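Long-range contact in putative alpha-L-fucosidase (Bacteroides thetaiotaomicron, PDB 4H41), which is a putative alpha-L-fucosidase with a TIM-barrel fold, probably acting in the breakdown of host glycans: residues Ser163-Arg168 with Ser196-Gly201. Residues are numbered along the deposited sequence; the frame is centred on the assembly and turned at random.
Sequences SGEISR and SPWIDG
Two neighbouring beta-alpha loops of a TIM barrel meet where Ser167 and Trp198 pack together: residues 163-168 follow strand 157-162, residues 196-201 follow strand 193-195, and both run out from the C-terminal ends of these strands, the side on which the active sites of TIM-barrel enzymes lie. One direct backbone hydrogen bond joins 163-168 to 196-201, Trp198 N to Ile166 O at 3.0 Å, while Pro197 CB comes to 3.0 Å from the same Ile166 O. With CG set between its own backbone N and carbonyl carbon (chi1 78°), the indole of Trp198 lies across the 163-168 backbone. Ser167 CB sits under the five-membered ring in a CH-pi contact, 3.4 Å from the centroid and almost on the ring normal, and Ile166 C lies beneath the same face. At the far rim Glu165 CB meets CZ3 of Trp198 at 3.7 Å, roughly in the indole plane; the Glu165 carboxylate stands nearly perpendicular to the ring, its OE1 hydrogen-bonded to Gln243 and its OE2 to an unidentified molecule probably carried over from crystallisation. Replacing Trp198 by alanine removes the indole, which would probably leave Ser167 CB without its CH-pi partner and one water without a donor. That water accepts from Trp198 NE1 at 2.8 Å, donates to Asp200 OD1 and is also hydrogen-bonded to Ser167 OG. Asp200 OD1 pairs with Arg213 as well, and Arg168 NE with Glu225 of helix 219-233. Bent at chi2 and chi3, the Arg168 chain brings NH1 to 2.8 Å from Asp200 OD2, a salt bridge through the OD2 anti lone pair; OD2 lies near the guanidinium plane, although the carboxylate is turned 42° against it.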
ATOM      1  N   SER B 163      15.401  19.560  12.214  1.00 22.27           N
ATOM      2  CA  SER B 163      14.375  18.881  11.430  1.00 20.90           C
ATOM      3  C   SER B 163      13.529  19.752  10.496  1.00 24.90           C
ATOM      4  O   SER B 163      12.720  19.185   9.747  1.00 25.33           O
ATOM      5  CB  SER B 163      13.447  18.101  12.374  1.00 22.80           C
ATOM      6  OG  SER B 163      12.901  18.981  13.335  1.00 28.30           O
ATOM      7  N   GLY B 164      13.749  21.056  10.479  1.00 21.79           N
ATOM      8  CA  GLY B 164      13.066  21.950   9.549  1.00 22.79           C
ATOM      9  C   GLY B 164      13.525  21.716   8.120  1.00 26.98           C
ATOM     10  O   GLY B 164      14.636  22.115   7.764  1.00 27.81           O
ATOM     11  N   GLU B 165      12.721  21.005   7.307  1.00 24.44           N
ATOM     12  CA  GLU B 165      13.117  20.644   5.938  1.00 23.68           C
ATOM     13  C   GLU B 165      12.767  21.686   4.902  1.00 22.86           C
ATOM     14  O   GLU B 165      11.612  22.090   4.811  1.00 22.36           O
ATOM     15  CB  GLU B 165      12.444  19.337   5.494  1.00 25.56           C
ATOM     16  CG  GLU B 165      12.913  18.084   6.165  1.00 36.93           C
ATOM     17  CD  GLU B 165      12.072  16.896   5.735  1.00 50.44           C
ATOM     18  OE1 GLU B 165      11.824  16.722   4.513  1.00 33.01           O
ATOM     19  OE2 GLU B 165      11.628  16.157   6.640  1.00 36.42           O
ATOM     20  N   ILE B 166      13.732  22.012   4.031  1.00 19.05           N
ATOM     21  CA  ILE B 166      13.544  22.906   2.906  1.00 19.48           C
ATOM     22  C   ILE B 166      14.242  22.319   1.691  1.00 22.20           C
ATOM     23  O   ILE B 166      15.036  21.389   1.830  1.00 19.66           O
ATOM     24  CB  ILE B 166      14.090  24.344   3.211  1.00 22.18           C
ATOM     25  CG1 ILE B 166      15.646  24.386   3.300  1.00 22.20           C
ATOM     26  CG2 ILE B 166      13.446  24.934   4.463  1.00 21.85           C
ATOM     27  CD1 ILE B 166      16.256  25.777   3.375  1.00 25.35           C
ATOM     28  N   SER B 167      13.978  22.882   0.513  1.00 19.07           N
ATOM     29  CA  SER B 167      14.719  22.574  -0.706  1.00 18.70           C
ATOM     30  C   SER B 167      15.243  23.807  -1.415  1.00 21.64           C
ATOM     31  O   SER B 167      16.167  23.686  -2.211  1.00 22.15           O
ATOM     32  CB  SER B 167      13.860  21.776  -1.682  1.00 21.11           C
ATOM     33  OG  SER B 167      12.769  22.536  -2.156  1.00 26.92           O
ATOM     34  N   ARG B 168      14.598  24.961  -1.222  1.00 19.98           N
ATOM     35  CA  ARG B 168      14.926  26.209  -1.897  1.00 19.06           C
ATOM     36  C   ARG B 168      15.063  27.342  -0.900  1.00 25.06           C
ATOM     37  O   ARG B 168      14.694  27.184   0.274  1.00 23.07           O
ATOM     38  CB  ARG B 168      13.764  26.539  -2.868  1.00 22.72           C
ATOM     39  CG  ARG B 168      13.502  25.508  -3.973  1.00 26.73           C
ATOM     40  CD  ARG B 168      14.632  25.431  -4.979  1.00 28.36           C
ATOM     41  NE  ARG B 168      14.794  26.693  -5.693  1.00 24.51           N
ATOM     42  CZ  ARG B 168      14.216  27.014  -6.848  1.00 33.55           C
ATOM     43  NH1 ARG B 168      13.392  26.163  -7.448  1.00 25.02           N
ATOM     44  NH2 ARG B 168      14.445  28.198  -7.402  1.00 24.12           N
ATOM     45  N   SER B 196      18.793  17.916   6.871  1.00 16.14           N
ATOM     46  CA  SER B 196      18.525  16.979   5.776  1.00 15.27           C
ATOM     47  C   SER B 196      17.469  17.584   4.832  1.00 18.47           C
ATOM     48  O   SER B 196      16.292  17.207   4.824  1.00 18.99           O
ATOM     49  CB  SER B 196      18.112  15.596   6.278  1.00 18.65           C
ATOM     50  OG  SER B 196      18.053  14.706   5.168  1.00 16.96           O
ATOM     51  N   PRO B 197      17.890  18.588   4.057  1.00 17.32           N
ATOM     52  CA  PRO B 197      16.975  19.204   3.073  1.00 17.27           C
ATOM     53  C   PRO B 197      16.753  18.264   1.881  1.00 19.31           C
ATOM     54  O   PRO B 197      17.297  17.168   1.868  1.00 17.77           O
ATOM     55  CB  PRO B 197      17.740  20.460   2.648  1.00 19.46           C
ATOM     56  CG  PRO B 197      19.188  20.079   2.806  1.00 21.99           C
ATOM     57  CD  PRO B 197      19.246  19.157   3.963  1.00 18.85           C
ATOM     58  N   TRP B 198      15.991  18.691   0.890  1.00 17.77           N
ATOM     59  CA  TRP B 198      15.769  17.892  -0.324  1.00 17.81           C
ATOM     60  C   TRP B 198      16.089  18.768  -1.540  1.00 18.53           C
ATOM     61  O   TRP B 198      16.300  19.967  -1.396  1.00 17.81           O
ATOM     62  CB  TRP B 198      14.356  17.272  -0.364  1.00 17.02           C
ATOM     63  CG  TRP B 198      13.234  18.182  -0.759  1.00 19.75           C
ATOM     64  CD1 TRP B 198      12.702  18.323  -2.004  1.00 22.84           C
ATOM     65  CD2 TRP B 198      12.384  18.922   0.127  1.00 20.52           C
ATOM     66  NE1 TRP B 198      11.641  19.208  -1.968  1.00 22.74           N
ATOM     67  CE2 TRP B 198      11.396  19.552  -0.667  1.00 25.11           C
ATOM     68  CE3 TRP B 198      12.411  19.192   1.503  1.00 21.92           C
ATOM     69  CZ2 TRP B 198      10.481  20.462  -0.133  1.00 26.42           C
ATOM     70  CZ3 TRP B 198      11.455  20.037   2.037  1.00 23.98           C
ATOM     71  CH2 TRP B 198      10.537  20.697   1.225  1.00 25.37           C
ATOM     72  N   ILE B 199      16.246  18.150  -2.698  1.00 15.49           N
ATOM     73  CA  ILE B 199      16.551  18.839  -3.953  1.00 16.05           C
ATOM     74  C   ILE B 199      15.230  19.058  -4.653  1.00 21.41           C
ATOM     75  O   ILE B 199      14.461  18.123  -4.782  1.00 19.36           O
ATOM     76  CB  ILE B 199      17.555  18.064  -4.849  1.00 18.07           C
ATOM     77  CG1 ILE B 199      18.863  17.773  -4.067  1.00 19.23           C
ATOM     78  CG2 ILE B 199      17.819  18.850  -6.148  1.00 17.75           C
ATOM     79  CD1 ILE B 199      19.744  16.723  -4.693  1.00 22.70           C
ATOM     80  N   ASP B 200      14.989  20.252  -5.162  1.00 18.67           N
ATOM     81  CA  ASP B 200      13.704  20.578  -5.815  1.00 17.71           C
ATOM     82  C   ASP B 200      13.670  20.051  -7.269  1.00 23.64           C
ATOM     83  O   ASP B 200      13.516  20.814  -8.240  1.00 21.11           O
ATOM     84  CB  ASP B 200      13.534  22.096  -5.779  1.00 18.55           C
ATOM     85  CG  ASP B 200      12.210  22.595  -6.291  1.00 23.94           C
ATOM     86  OD1 ASP B 200      11.189  21.883  -6.096  1.00 25.10           O
ATOM     87  OD2 ASP B 200      12.188  23.687  -6.891  1.00 31.34           O
ATOM     88  N   GLY B 201      13.807  18.741  -7.383  1.00 20.45           N
ATOM     89  CA  GLY B 201      13.914  18.059  -8.660  1.00 19.80           C
ATOM     90  C   GLY B 201      12.612  17.621  -9.276  1.00 21.49           C
ATOM     91  O   GLY B 201      11.533  17.955  -8.793  1.00 19.11           O
TER
HETATM   92  O   HOH W   1      16.889  22.325  -4.654  1.00 18.08           O
HETATM   93  O   HOH W   2      10.535  21.236  -3.621  1.00 27.50           O